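Local coordinates for tRNA dimethylallyltransferase (Staphylococcus epidermidis ATCC 12228, PDB 3D3Q), which probably transfers a dimethylallyl group from dimethylallyl diphosphate to adenine 37 of tRNAs that read codons beginning with uridine, at residues E204-T209 with N294-S299; L9-G14 with T198-I203; E148-F153 with R171-Y176; D154-K159 with L182-K187. All coordinates share one frame; numbering follows the deposited sequence.

Contact 1: E204-T209 with N294-S299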
loop_
_atom_site.group_PDB
_atom_site.type_symbol
_atom_site.label_atom_id
_atom_site.label_comp_id
_atom_site.label_asym_id
_atom_site.label_seq_id
_atom_site.Cartn_x
_atom_site.Cartn_y
_atom_site.Cartn_z
ATOM N N GLU A 204 -9.520 1.869 0.395
ATOM C CA GLU A 204 -9.492 3.317 0.509
ATOM C C GLU A 204 -10.468 3.860 1.554
ATOM O O GLU A 204 -11.294 3.131 2.089
ATOM C CB GLU A 204 -9.831 3.912 -0.855
ATOM C CG GLU A 204 -9.699 5.415 -0.954
ATOM C CD GLU A 204 -10.544 5.993 -2.069
ATOM O OE1 GLU A 204 -11.789 5.859 -1.988
ATOM O OE2 GLU A 204 -9.959 6.570 -3.016
HETATM N N MSE A 205 -10.371 5.153 1.833
HETATM C CA MSE A 205 -11.256 5.787 2.789
HETATM C C MSE A 205 -10.975 7.280 2.792
HETATM O O MSE A 205 -9.920 7.713 2.336
HETATM C CB MSE A 205 -11.039 5.185 4.174
HETATM C CG MSE A 205 -9.596 5.231 4.615
HETATM SE SE MSE A 205 -9.211 4.013 6.074
HETATM C CE MSE A 205 -10.074 5.021 7.486
ATOM N N SER A 206 -11.925 8.066 3.292
ATOM C CA SER A 206 -11.775 9.514 3.322
ATOM C C SER A 206 -10.663 9.926 4.265
ATOM O O SER A 206 -10.387 9.233 5.241
ATOM C CB SER A 206 -13.085 10.181 3.746
ATOM O OG SER A 206 -13.360 9.998 5.130
ATOM N N ARG A 207 -10.027 11.057 3.976
ATOM C CA ARG A 207 -8.937 11.541 4.812
ATOM C C ARG A 207 -9.430 11.738 6.238
ATOM O O ARG A 207 -8.670 11.578 7.193
ATOM C CB ARG A 207 -8.375 12.875 4.287
ATOM C CG ARG A 207 -6.877 13.054 4.583
ATOM C CD ARG A 207 -6.452 14.468 4.983
ATOM N NE ARG A 207 -6.750 15.508 4.048
ATOM C CZ ARG A 207 -7.147 16.772 4.218
ATOM N NH1 ARG A 207 -7.309 17.441 3.100
ATOM N NH2 ARG A 207 -7.408 17.374 5.379
ATOM N N GLU A 208 -10.705 12.091 6.379
ATOM C CA GLU A 208 -11.284 12.306 7.699
ATOM C C GLU A 208 -11.204 11.018 8.519
ATOM O O GLU A 208 -10.568 10.983 9.575
ATOM C CB GLU A 208 -12.757 12.736 7.595
ATOM C CG GLU A 208 -13.047 14.086 6.915
ATOM C CD GLU A 208 -13.244 13.978 5.399
ATOM O OE1 GLU A 208 -12.249 14.152 4.660
ATOM O OE2 GLU A 208 -14.389 13.709 4.951
ATOM N N THR A 209 -11.853 9.964 8.024
ATOM C CA THR A 209 -11.873 8.679 8.716
ATOM C C THR A 209 -10.462 8.126 8.882
ATOM O O THR A 209 -10.108 7.610 9.937
ATOM C CB THR A 209 -12.747 7.632 7.959
ATOM O OG1 THR A 209 -14.061 8.157 7.734
ATOM C CG2 THR A 209 -12.875 6.350 8.773
ATOM N N ASN A 294 -13.817 0.930 -1.284
ATOM C CA ASN A 294 -14.068 1.988 -0.299
ATOM C C ASN A 294 -14.497 1.387 1.056
ATOM O O ASN A 294 -15.621 0.952 1.221
ATOM C CB ASN A 294 -15.136 2.942 -0.857
ATOM C CG ASN A 294 -15.288 4.211 -0.035
ATOM O OD1 ASN A 294 -15.907 5.174 -0.494
ATOM N ND2 ASN A 294 -14.735 4.218 1.185
ATOM N N LYS A 295 -13.580 1.368 2.013
ATOM C CA LYS A 295 -13.837 0.810 3.325
ATOM C C LYS A 295 -14.986 1.498 4.054
ATOM O O LYS A 295 -15.577 0.931 4.977
ATOM C CB LYS A 295 -12.584 0.904 4.174
ATOM C CG LYS A 295 -12.674 0.212 5.484
ATOM C CD LYS A 295 -11.922 0.974 6.548
ATOM C CE LYS A 295 -11.095 0.035 7.399
ATOM N NZ LYS A 295 -11.817 -1.215 7.719
ATOM N N GLU A 296 -15.319 2.716 3.648
ATOM C CA GLU A 296 -16.407 3.452 4.286
ATOM C C GLU A 296 -17.775 3.095 3.719
ATOM O O GLU A 296 -18.761 3.786 3.981
ATOM C CB GLU A 296 -16.167 4.956 4.127
ATOM C CG GLU A 296 -15.029 5.493 4.964
ATOM C CD GLU A 296 -14.717 6.947 4.660
ATOM O OE1 GLU A 296 -13.901 7.551 5.391
ATOM O OE2 GLU A 296 -15.281 7.486 3.683
ATOM N N ARG A 297 -17.834 2.001 2.970
ATOM C CA ARG A 297 -19.067 1.576 2.324
ATOM C C ARG A 297 -19.151 0.055 2.183
ATOM O O ARG A 297 -20.201 -0.503 1.873
ATOM C CB ARG A 297 -19.155 2.273 0.953
ATOM C CG ARG A 297 -20.237 1.791 0.019
ATOM C CD ARG A 297 -19.695 0.683 -0.850
ATOM N NE ARG A 297 -20.448 0.530 -2.052
ATOM C CZ ARG A 297 -20.995 -0.527 -2.644
ATOM N NH1 ARG A 297 -20.964 -1.785 -2.203
ATOM N NH2 ARG A 297 -21.596 -0.243 -3.786
HETATM N N MSE A 298 -18.039 -0.611 2.431
HETATM C CA MSE A 298 -17.996 -2.051 2.328
HETATM C C MSE A 298 -17.434 -2.677 3.588
HETATM O O MSE A 298 -16.690 -2.048 4.336
HETATM C CB MSE A 298 -17.136 -2.470 1.153
HETATM C CG MSE A 298 -17.736 -2.162 -0.193
HETATM SE SE MSE A 298 -16.532 -2.694 -1.623
HETATM C CE MSE A 298 -16.046 -0.909 -2.273
ATOM N N SER A 299 -17.771 -3.938 3.799
ATOM C CA SER A 299 -17.322 -4.654 4.969
ATOM C C SER A 299 -16.381 -5.776 4.595
ATOM O O SER A 299 -16.275 -6.126 3.433
ATOM C CB SER A 299 -18.521 -5.246 5.678
ATOM O OG SER A 299 -19.167 -6.172 4.832
#
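Glu204 and Asn294 form a parallel bridge where strand 197-204 and the outermost strand 291-294 run out at the C-terminal end of the sheet of this P-loop NTPase-type fold. Beyond it both segments leave the sheet, the first through a short loop into helix 207-224, the second into a loop before helix 300-314. The backbone bond comes first: Lys295 N donates to Glu204 O at 2.9 Å, with an N-H...O angle of 151°. Asn294 O then accepts from Arg297 N within its own segment, which bends that loop sharply. The carboxylate of Glu204 leaves the contact for a salt bridge with Lys285.

A second group of bonds gathers at the start of helix 207-224. Ser206 is its N-cap, and Thr209 N donates to Ser206 OG at 3.3 Å in a nearly straight bond (173°). Glu296, extended beyond CG, sends its OE1 to the same helix end. There it meets the hydroxyls Ser206 OG and Thr209 OG1, and weakly Ser206 N at 2.9 Å. The exact place of OE1 is doubtful, since it sits too close to Thr209 in the model. Even so, an acidic residue suits this spot, where hydroxyl and N-H donors converge and the helix end would probably stabilise a negative charge.

Packing of the buried selenomethionine Met205 against the methylene chain of Lys295 completes the contact. The two approach Pro15 and Ser18 respectively, residues predicted to bind ATP and, by similarity, substrate. With CG between the backbone N and the carbonyl carbon (chi1 54°) and chi2 extended, Met205 brings SE 4.1 Å from Lys295 CD.

Contact 2: L9-G14 with T198-I203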
loop_
_atom_site.group_PDB
_atom_site.type_symbol
_atom_site.label_atom_id
_atom_site.label_comp_id
_atom_site.label_asym_id
_atom_site.label_seq_id
_atom_site.Cartn_x
_atom_site.Cartn_y
_atom_site.Cartn_z
ATOM N N LEU A 9 -1.382 -13.670 -9.370
ATOM C CA LEU A 9 -0.988 -13.110 -8.078
ATOM C C LEU A 9 -2.013 -12.101 -7.556
ATOM O O LEU A 9 -2.470 -11.255 -8.320
ATOM C CB LEU A 9 0.352 -12.398 -8.211
ATOM C CG LEU A 9 0.861 -11.769 -6.923
ATOM C CD1 LEU A 9 1.395 -12.835 -6.002
ATOM C CD2 LEU A 9 1.946 -10.790 -7.257
ATOM N N ILE A 10 -2.378 -12.186 -6.274
ATOM C CA ILE A 10 -3.323 -11.224 -5.682
ATOM C C ILE A 10 -2.509 -10.247 -4.856
ATOM O O ILE A 10 -1.595 -10.654 -4.144
ATOM C CB ILE A 10 -4.357 -11.864 -4.689
ATOM C CG1 ILE A 10 -5.283 -12.857 -5.394
ATOM C CG2 ILE A 10 -5.248 -10.774 -4.103
ATOM C CD1 ILE A 10 -6.234 -12.198 -6.356
ATOM N N VAL A 11 -2.822 -8.960 -4.952
ATOM C CA VAL A 11 -2.092 -7.958 -4.161
ATOM C C VAL A 11 -3.116 -7.061 -3.428
ATOM O O VAL A 11 -3.954 -6.400 -4.056
ATOM C CB VAL A 11 -1.152 -7.073 -5.063
ATOM C CG1 VAL A 11 -0.239 -6.224 -4.205
ATOM C CG2 VAL A 11 -0.328 -7.942 -5.976
ATOM N N ILE A 12 -3.045 -7.047 -2.099
ATOM C CA ILE A 12 -3.967 -6.267 -1.279
ATOM C C ILE A 12 -3.222 -5.227 -0.448
ATOM O O ILE A 12 -2.693 -5.533 0.624
ATOM C CB ILE A 12 -4.771 -7.189 -0.335
ATOM C CG1 ILE A 12 -5.449 -8.286 -1.157
ATOM C CG2 ILE A 12 -5.825 -6.390 0.405
ATOM C CD1 ILE A 12 -6.129 -9.354 -0.329
ATOM N N VAL A 13 -3.181 -3.995 -0.953
ATOM C CA VAL A 13 -2.496 -2.906 -0.267
ATOM C C VAL A 13 -3.510 -2.051 0.452
ATOM O O VAL A 13 -4.690 -2.112 0.151
ATOM C CB VAL A 13 -1.721 -2.011 -1.258
ATOM C CG1 VAL A 13 -0.603 -2.800 -1.927
ATOM C CG2 VAL A 13 -2.669 -1.460 -2.298
ATOM N N GLY A 14 -3.051 -1.252 1.402
ATOM C CA GLY A 14 -3.966 -0.407 2.139
ATOM C C GLY A 14 -3.287 0.082 3.398
ATOM O O GLY A 14 -2.329 -0.525 3.857
ATOM N N THR A 198 -1.395 -9.796 -12.258
ATOM C CA THR A 198 -1.838 -9.175 -11.007
ATOM C C THR A 198 -3.290 -8.735 -10.862
ATOM O O THR A 198 -3.926 -8.295 -11.811
ATOM C CB THR A 198 -0.942 -7.949 -10.653
ATOM O OG1 THR A 198 -1.315 -6.831 -11.469
ATOM C CG2 THR A 198 0.538 -8.271 -10.892
ATOM N N LEU A 199 -3.795 -8.881 -9.644
ATOM C CA LEU A 199 -5.143 -8.466 -9.298
ATOM C C LEU A 199 -4.924 -7.495 -8.140
ATOM O O LEU A 199 -5.175 -7.811 -6.983
ATOM C CB LEU A 199 -5.985 -9.666 -8.858
ATOM C CG LEU A 199 -7.397 -9.398 -8.317
ATOM C CD1 LEU A 199 -8.087 -8.254 -9.053
ATOM C CD2 LEU A 199 -8.184 -10.679 -8.444
ATOM N N LEU A 200 -4.421 -6.314 -8.476
ATOM C CA LEU A 200 -4.100 -5.296 -7.496
ATOM C C LEU A 200 -5.313 -4.590 -6.914
ATOM O O LEU A 200 -6.009 -3.856 -7.611
ATOM C CB LEU A 200 -3.158 -4.281 -8.132
ATOM C CG LEU A 200 -2.506 -3.237 -7.243
ATOM C CD1 LEU A 200 -1.549 -3.890 -6.250
ATOM C CD2 LEU A 200 -1.751 -2.256 -8.129
ATOM N N ILE A 201 -5.562 -4.816 -5.628
ATOM C CA ILE A 201 -6.696 -4.187 -4.964
ATOM C C ILE A 201 -6.225 -3.385 -3.733
ATOM O O ILE A 201 -5.293 -3.777 -3.026
ATOM C CB ILE A 201 -7.799 -5.248 -4.565
ATOM C CG1 ILE A 201 -7.448 -5.944 -3.273
ATOM C CG2 ILE A 201 -7.916 -6.329 -5.617
ATOM C CD1 ILE A 201 -8.133 -5.343 -2.108
ATOM N N GLY A 202 -6.866 -2.243 -3.506
ATOM C CA GLY A 202 -6.513 -1.394 -2.385
ATOM C C GLY A 202 -7.732 -0.956 -1.597
ATOM O O GLY A 202 -8.808 -0.777 -2.163
ATOM N N ILE A 203 -7.567 -0.802 -0.287
ATOM C CA ILE A 203 -8.655 -0.370 0.581
ATOM C C ILE A 203 -8.514 1.122 0.815
ATOM O O ILE A 203 -7.519 1.585 1.369
ATOM C CB ILE A 203 -8.608 -1.081 1.926
ATOM C CG1 ILE A 203 -8.593 -2.594 1.723
ATOM C CG2 ILE A 203 -9.812 -0.683 2.744
ATOM C CD1 ILE A 203 -8.445 -3.364 3.016
#
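Ile12 lies alongside Ile201, its CG2 resting 3.6 Å from Ile201 CD1, both side chains pointing the same way. Ile201 has CG1 between its backbone N and carbonyl carbon (chi1 82°), which swings the longer branch over toward its neighbour. On the same face, the CD1 methyl of Ile10 leans against CD2 of Leu199. Leu23 of helix 20-30 covers Ile12 and Ile201, while helix 300-314 packs on Leu199. Isoleucine, branched at CB, is stiff next to the backbone and suits a strand; leucine adds apolar bulk.

The strands belong to the core of the parallel sheet of a P-loop NTPase-type fold, strand 8-13 lying between strands 98-102 and 197-204 and leading straight into the Walker A loop. Their short segments run 13° from parallel. Leu9, Val11 and Val13 are joined by backbone bonds to Leu199, Ile201 and Ile203. The one from Ile201 N to Val11 O is nearly straight (2.8 Å, 174°), and Val13 N returns one to Ile201 O at 3.0 Å. The bond from Val11 N to Leu199 O is weak. Ile12 CA adds a C-H...O contact to Ile201 O at 3.3 Å.

On the other face, Leu200 brings CD1 across Val11 to meet CB and CG1. Further along, Val13 CG2 settles 3.8 Å from Gly202 CA, where the glycine has no side chain to stand in the way. Gly14, of the predicted ATP site, has backbone angles at which a CB would press on the preceding carbonyl oxygen; its own O accepts a hydrogen bond from Lys20 NZ.

Contact 3: E148-F153 with R171-Y176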
loop_
_atom_site.group_PDB
_atom_site.type_symbol
_atom_site.label_atom_id
_atom_site.label_comp_id
_atom_site.label_asym_id
_atom_site.label_seq_id
_atom_site.Cartn_x
_atom_site.Cartn_y
_atom_site.Cartn_z
ATOM N N GLU A 148 -12.441 15.920 -25.861
ATOM C CA GLU A 148 -11.699 16.706 -26.854
ATOM C C GLU A 148 -10.442 17.191 -26.143
ATOM O O GLU A 148 -9.332 17.073 -26.661
ATOM C CB GLU A 148 -12.479 17.956 -27.326
ATOM C CG GLU A 148 -13.937 17.784 -27.844
ATOM C CD GLU A 148 -14.094 16.900 -29.085
ATOM O OE1 GLU A 148 -15.238 16.802 -29.609
ATOM O OE2 GLU A 148 -13.087 16.298 -29.531
ATOM N N TYR A 149 -10.647 17.742 -24.951
ATOM C CA TYR A 149 -9.572 18.259 -24.123
ATOM C C TYR A 149 -8.508 17.206 -23.903
ATOM O O TYR A 149 -7.321 17.484 -24.001
ATOM C CB TYR A 149 -10.120 18.716 -22.771
ATOM C CG TYR A 149 -9.053 19.206 -21.836
ATOM C CD1 TYR A 149 -8.239 20.275 -22.189
ATOM C CD2 TYR A 149 -8.841 18.592 -20.601
ATOM C CE1 TYR A 149 -7.234 20.728 -21.340
ATOM C CE2 TYR A 149 -7.833 19.041 -19.736
ATOM C CZ TYR A 149 -7.035 20.111 -20.117
ATOM O OH TYR A 149 -6.042 20.587 -19.286
ATOM N N LEU A 150 -8.932 15.988 -23.603
ATOM C CA LEU A 150 -7.979 14.913 -23.371
ATOM C C LEU A 150 -7.222 14.632 -24.669
ATOM O O LEU A 150 -5.992 14.535 -24.661
ATOM C CB LEU A 150 -8.715 13.662 -22.881
ATOM C CG LEU A 150 -8.013 12.524 -22.127
ATOM C CD1 LEU A 150 -8.276 11.216 -22.867
ATOM C CD2 LEU A 150 -6.514 12.779 -21.976
ATOM N N ALA A 151 -7.951 14.530 -25.784
ATOM C CA ALA A 151 -7.359 14.268 -27.106
ATOM C C ALA A 151 -6.164 15.169 -27.427
ATOM O O ALA A 151 -5.131 14.704 -27.913
ATOM C CB ALA A 151 -8.422 14.424 -28.185
ATOM N N SER A 152 -6.321 16.460 -27.160
ATOM C CA SER A 152 -5.275 17.435 -27.411
ATOM C C SER A 152 -3.926 17.009 -26.816
ATOM O O SER A 152 -2.890 17.322 -27.379
ATOM C CB SER A 152 -5.664 18.772 -26.809
ATOM O OG SER A 152 -5.464 18.731 -25.417
ATOM N N PHE A 153 -3.932 16.314 -25.680
ATOM C CA PHE A 153 -2.687 15.891 -25.051
ATOM C C PHE A 153 -2.306 14.500 -25.442
ATOM O O PHE A 153 -1.361 14.288 -26.182
ATOM C CB PHE A 153 -2.780 15.902 -23.526
ATOM C CG PHE A 153 -3.128 17.218 -22.953
ATOM C CD1 PHE A 153 -2.472 18.369 -23.388
ATOM C CD2 PHE A 153 -4.141 17.325 -22.000
ATOM C CE1 PHE A 153 -2.819 19.633 -22.890
ATOM C CE2 PHE A 153 -4.501 18.578 -21.491
ATOM C CZ PHE A 153 -3.841 19.743 -21.937
ATOM N N ARG A 171 -8.937 10.327 -15.125
ATOM C CA ARG A 171 -7.723 9.713 -14.645
ATOM C C ARG A 171 -6.560 10.048 -15.578
ATOM O O ARG A 171 -5.447 10.308 -15.127
ATOM C CB ARG A 171 -7.907 8.211 -14.570
ATOM C CG ARG A 171 -7.709 7.671 -13.184
ATOM C CD ARG A 171 -6.467 6.806 -13.125
ATOM N NE ARG A 171 -5.202 7.529 -13.341
ATOM C CZ ARG A 171 -4.712 8.467 -12.532
ATOM N NH1 ARG A 171 -3.553 9.038 -12.818
ATOM N NH2 ARG A 171 -5.387 8.839 -11.448
ATOM N N ALA A 172 -6.823 10.043 -16.878
ATOM C CA ALA A 172 -5.802 10.366 -17.850
ATOM C C ALA A 172 -5.490 11.860 -17.764
ATOM O O ALA A 172 -4.331 12.257 -17.642
ATOM C CB ALA A 172 -6.272 9.999 -19.249
ATOM N N ILE A 173 -6.520 12.696 -17.822
ATOM C CA ILE A 173 -6.331 14.138 -17.722
ATOM C C ILE A 173 -5.681 14.497 -16.385
ATOM O O ILE A 173 -4.834 15.384 -16.310
ATOM C CB ILE A 173 -7.674 14.857 -17.853
ATOM C CG1 ILE A 173 -8.222 14.611 -19.254
ATOM C CG2 ILE A 173 -7.514 16.341 -17.580
ATOM C CD1 ILE A 173 -9.657 14.980 -19.400
ATOM N N GLU A 174 -6.072 13.791 -15.334
ATOM C CA GLU A 174 -5.517 14.012 -14.005
ATOM C C GLU A 174 -4.013 13.711 -13.952
ATOM O O GLU A 174 -3.231 14.493 -13.407
ATOM C CB GLU A 174 -6.249 13.125 -13.005
ATOM C CG GLU A 174 -5.766 13.253 -11.581
ATOM C CD GLU A 174 -6.435 12.265 -10.642
ATOM O OE1 GLU A 174 -6.109 12.321 -9.428
ATOM O OE2 GLU A 174 -7.270 11.444 -11.115
ATOM N N TYR A 175 -3.620 12.570 -14.516
ATOM C CA TYR A 175 -2.225 12.124 -14.556
ATOM C C TYR A 175 -1.314 13.108 -15.291
ATOM O O TYR A 175 -0.241 13.465 -14.802
ATOM C CB TYR A 175 -2.150 10.762 -15.241
ATOM C CG TYR A 175 -0.750 10.257 -15.411
ATOM C CD1 TYR A 175 -0.079 9.634 -14.364
ATOM C CD2 TYR A 175 -0.088 10.417 -16.615
ATOM C CE1 TYR A 175 1.225 9.179 -14.515
ATOM C CE2 TYR A 175 1.203 9.970 -16.781
ATOM C CZ TYR A 175 1.863 9.352 -15.736
ATOM O OH TYR A 175 3.152 8.906 -15.939
ATOM N N TYR A 176 -1.752 13.514 -16.481
ATOM C CA TYR A 176 -1.040 14.469 -17.323
ATOM C C TYR A 176 -0.790 15.767 -16.561
ATOM O O TYR A 176 0.348 16.172 -16.366
ATOM C CB TYR A 176 -1.874 14.793 -18.568
ATOM C CG TYR A 176 -1.272 15.893 -19.404
ATOM C CD1 TYR A 176 0.032 15.782 -19.880
ATOM C CD2 TYR A 176 -1.978 17.058 -19.689
ATOM C CE1 TYR A 176 0.623 16.799 -20.617
ATOM C CE2 TYR A 176 -1.392 18.092 -20.423
ATOM C CZ TYR A 176 -0.092 17.955 -20.888
ATOM O OH TYR A 176 0.518 18.944 -21.633
#
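A pair of helices in the all-helical part of the protein, remote from the sheet, packs here through Leu150, Ile173 and one oblique aromatic pair. The short segments of helices 143-153 and 166-179 cross at 47° with their axes 10.0 Å apart. Leu150 fills the centre: its CG lies 3.6 Å from Ile173 CG1, and its CD2 branch reaches 3.9 Å from Ala172 CB, where a small methyl lets the leucine approach the opposite backbone. Ile173 turns its CG2 methyl to the ring edge of Tyr149, 3.5 Å from CE2. One turn further on, Tyr176 has CG anti to its backbone N (chi1 173°), which carries its ring across to Phe153. The rings meet obliquely, planes at 36°, though their separation is doubtful because they are modelled too close. Phe153 CB sits over the Tyr176 face, 4.1 Å from its centroid. Ser152 OG covers the face of the Phe153 ring turned from Tyr176 and is held by a bond to Tyr149 O at 2.6 Å. Around the pair, helix 125-136 touches Tyr149 through Lys134, Ala158 of helix 155-160 backs Leu150, and Leu183, near the start of helix 184-192, closes over Ala172.

Contact 4: D154-K159 with L182-K187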
loop_
_atom_site.group_PDB
_atom_site.type_symbol
_atom_site.label_atom_id
_atom_site.label_comp_id
_atom_site.label_asym_id
_atom_site.label_seq_id
_atom_site.Cartn_x
_atom_site.Cartn_y
_atom_site.Cartn_z
ATOM N N ASP A 154 -3.056 13.544 -24.928
ATOM C CA ASP A 154 -2.772 12.149 -25.184
ATOM C C ASP A 154 -3.732 11.571 -26.206
ATOM O O ASP A 154 -4.848 11.172 -25.876
ATOM C CB ASP A 154 -2.846 11.390 -23.860
ATOM C CG ASP A 154 -2.405 9.971 -23.985
ATOM O OD1 ASP A 154 -2.185 9.346 -22.934
ATOM O OD2 ASP A 154 -2.292 9.487 -25.131
ATOM N N LYS A 155 -3.290 11.534 -27.455
ATOM C CA LYS A 155 -4.116 11.031 -28.538
ATOM C C LYS A 155 -4.389 9.542 -28.349
ATOM O O LYS A 155 -5.512 9.072 -28.545
ATOM C CB LYS A 155 -3.418 11.286 -29.872
ATOM C CG LYS A 155 -4.337 11.278 -31.081
ATOM C CD LYS A 155 -5.349 12.430 -31.057
ATOM C CE LYS A 155 -4.689 13.798 -31.271
ATOM N NZ LYS A 155 -5.711 14.859 -31.530
ATOM N N GLU A 156 -3.363 8.802 -27.947
ATOM C CA GLU A 156 -3.510 7.370 -27.738
ATOM C C GLU A 156 -4.582 7.030 -26.699
ATOM O O GLU A 156 -5.365 6.104 -26.905
ATOM C CB GLU A 156 -2.168 6.764 -27.329
ATOM C CG GLU A 156 -2.247 5.275 -27.077
ATOM C CD GLU A 156 -0.939 4.584 -27.393
ATOM O OE1 GLU A 156 -0.420 4.808 -28.504
ATOM O OE2 GLU A 156 -0.446 3.805 -26.559
ATOM N N SER A 157 -4.622 7.776 -25.596
ATOM C CA SER A 157 -5.613 7.529 -24.548
ATOM C C SER A 157 -7.040 7.848 -24.994
ATOM O O SER A 157 -7.923 6.986 -24.947
ATOM C CB SER A 157 -5.296 8.338 -23.285
ATOM O OG SER A 157 -4.552 7.569 -22.333
ATOM N N ALA A 158 -7.271 9.088 -25.422
ATOM C CA ALA A 158 -8.604 9.496 -25.862
ATOM C C ALA A 158 -9.067 8.636 -27.033
ATOM O O ALA A 158 -10.262 8.539 -27.310
ATOM C CB ALA A 158 -8.600 10.969 -26.257
ATOM N N LYS A 159 -8.118 8.015 -27.721
ATOM C CA LYS A 159 -8.458 7.161 -28.843
ATOM C C LYS A 159 -9.328 5.987 -28.373
ATOM O O LYS A 159 -10.479 5.869 -28.769
ATOM C CB LYS A 159 -7.189 6.639 -29.528
ATOM C CG LYS A 159 -7.441 5.819 -30.790
ATOM C CD LYS A 159 -6.166 5.138 -31.283
ATOM C CE LYS A 159 -6.439 4.206 -32.466
ATOM N NZ LYS A 159 -5.204 3.482 -32.933
ATOM N N LEU A 182 3.115 11.870 -20.740
ATOM C CA LEU A 182 2.330 10.796 -21.371
ATOM C C LEU A 182 1.694 9.788 -20.377
ATOM O O LEU A 182 2.402 9.174 -19.578
ATOM C CB LEU A 182 3.273 10.071 -22.381
ATOM C CG LEU A 182 4.804 10.424 -22.396
ATOM C CD1 LEU A 182 5.644 9.391 -23.161
ATOM C CD2 LEU A 182 4.983 11.797 -23.038
ATOM N N LEU A 183 0.370 9.621 -20.425
ATOM C CA LEU A 183 -0.326 8.681 -19.525
ATOM C C LEU A 183 -0.499 7.284 -20.111
ATOM O O LEU A 183 -0.317 6.266 -19.441
ATOM C CB LEU A 183 -1.711 9.201 -19.144
ATOM C CG LEU A 183 -2.650 8.198 -18.411
ATOM C CD1 LEU A 183 -3.408 7.333 -19.420
ATOM C CD2 LEU A 183 -1.862 7.325 -17.441
ATOM N N SER A 184 -0.894 7.256 -21.368
ATOM C CA SER A 184 -1.076 6.021 -22.077
ATOM C C SER A 184 0.280 5.326 -22.183
ATOM O O SER A 184 0.347 4.143 -22.515
ATOM C CB SER A 184 -1.607 6.331 -23.463
ATOM O OG SER A 184 -0.817 7.343 -24.050
ATOM N N SER A 185 1.357 6.064 -21.911
ATOM C CA SER A 185 2.709 5.503 -21.976
ATOM C C SER A 185 3.044 4.665 -20.752
ATOM O O SER A 185 3.712 3.633 -20.868
ATOM C CB SER A 185 3.763 6.608 -22.118
ATOM O OG SER A 185 3.853 7.082 -23.452
ATOM N N ARG A 186 2.603 5.123 -19.579
ATOM C CA ARG A 186 2.845 4.396 -18.325
ATOM C C ARG A 186 2.079 3.089 -18.492
ATOM O O ARG A 186 2.538 2.019 -18.094
ATOM C CB ARG A 186 2.278 5.151 -17.111
ATOM C CG ARG A 186 2.872 4.702 -15.761
ATOM C CD ARG A 186 2.060 5.196 -14.568
ATOM N NE ARG A 186 0.861 4.373 -14.368
ATOM C CZ ARG A 186 -0.135 4.656 -13.527
ATOM N NH1 ARG A 186 -0.112 5.756 -12.777
ATOM N NH2 ARG A 186 -1.166 3.835 -13.441
ATOM N N LYS A 187 0.905 3.202 -19.102
ATOM C CA LYS A 187 0.072 2.052 -19.332
ATOM C C LYS A 187 0.865 1.049 -20.139
ATOM O O LYS A 187 0.990 -0.113 -19.758
ATOM C CB LYS A 187 -1.198 2.453 -20.078
ATOM C CG LYS A 187 -2.189 1.317 -20.231
ATOM C CD LYS A 187 -3.455 1.743 -20.969
ATOM C CE LYS A 187 -4.356 0.534 -21.253
ATOM N NZ LYS A 187 -3.575 -0.603 -21.854
#
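Asp154 OD1 takes two bonds from one residue across the contact: Ser184 OG at 2.7 Å and Ser184 N at 2.9 Å. The hydroxyl comes from the syn side, 17° out of the carboxylate plane, whereas the amide meets OD1 nearly along its C-O axis. Ser184 can give both because its OG lies between the backbone N and the carbonyl carbon (chi1 49°), close beside its own amide.

Asp154 is also the N-cap of helix 155-160, and the same carboxylate serves as the cap. Ser157 N donates to Asp154 OD2 at 2.9 Å, and Ser157 OG adds a third bond to OD1 at 3.0 Å; both approach from above the carboxylate plane. Four donors thus fix the rotation of the group, and with a helix N-terminus beside it the acid would probably stay ionised. Aspartate suits the place: its short chain reaches back to the helix amide while the second oxygen faces the other segment. Serine at 157 and 184 supplies small donors that fit into the narrow space between the backbones.

Packing outside this network is slight. Ser184 CB lies 3.4 Å from Ser157 OG, and Glu156 CB rests 3.6 Å from Ser184 OG. Leu183 sets its CB 3.8 Å from Asp154 OD1 and carries CD1 to Ser157. Leu183 also packs on Tyr175 of helix 166-179, while Ala158 faces His147 and Ala151 of helix 143-153, tying the two short elements to the longer helices.

How the contacts relate
Contact 2 is the buried core, almost wholly aliphatic side chains on a regular backbone network near the middle of the chain. Contact 1 continues from it at the surface: strand 197-204 runs from one into the other, and Lys295 CB touches Ile203 CG2 at 3.5 Å, but there polar loop residues replace the apolar layers. Contacts 3 and 4, both partly buried, lie about 25 Å from the chain centre, between the two segments of contact 2 in sequence. They join the same helical cluster and touch, as where the Tyr175 ring meets the backbone of Leu182, yet divide the chemistry: contact 3 is apolar and aromatic, contact 4 a cluster of hydrogen bonds on one carboxylate.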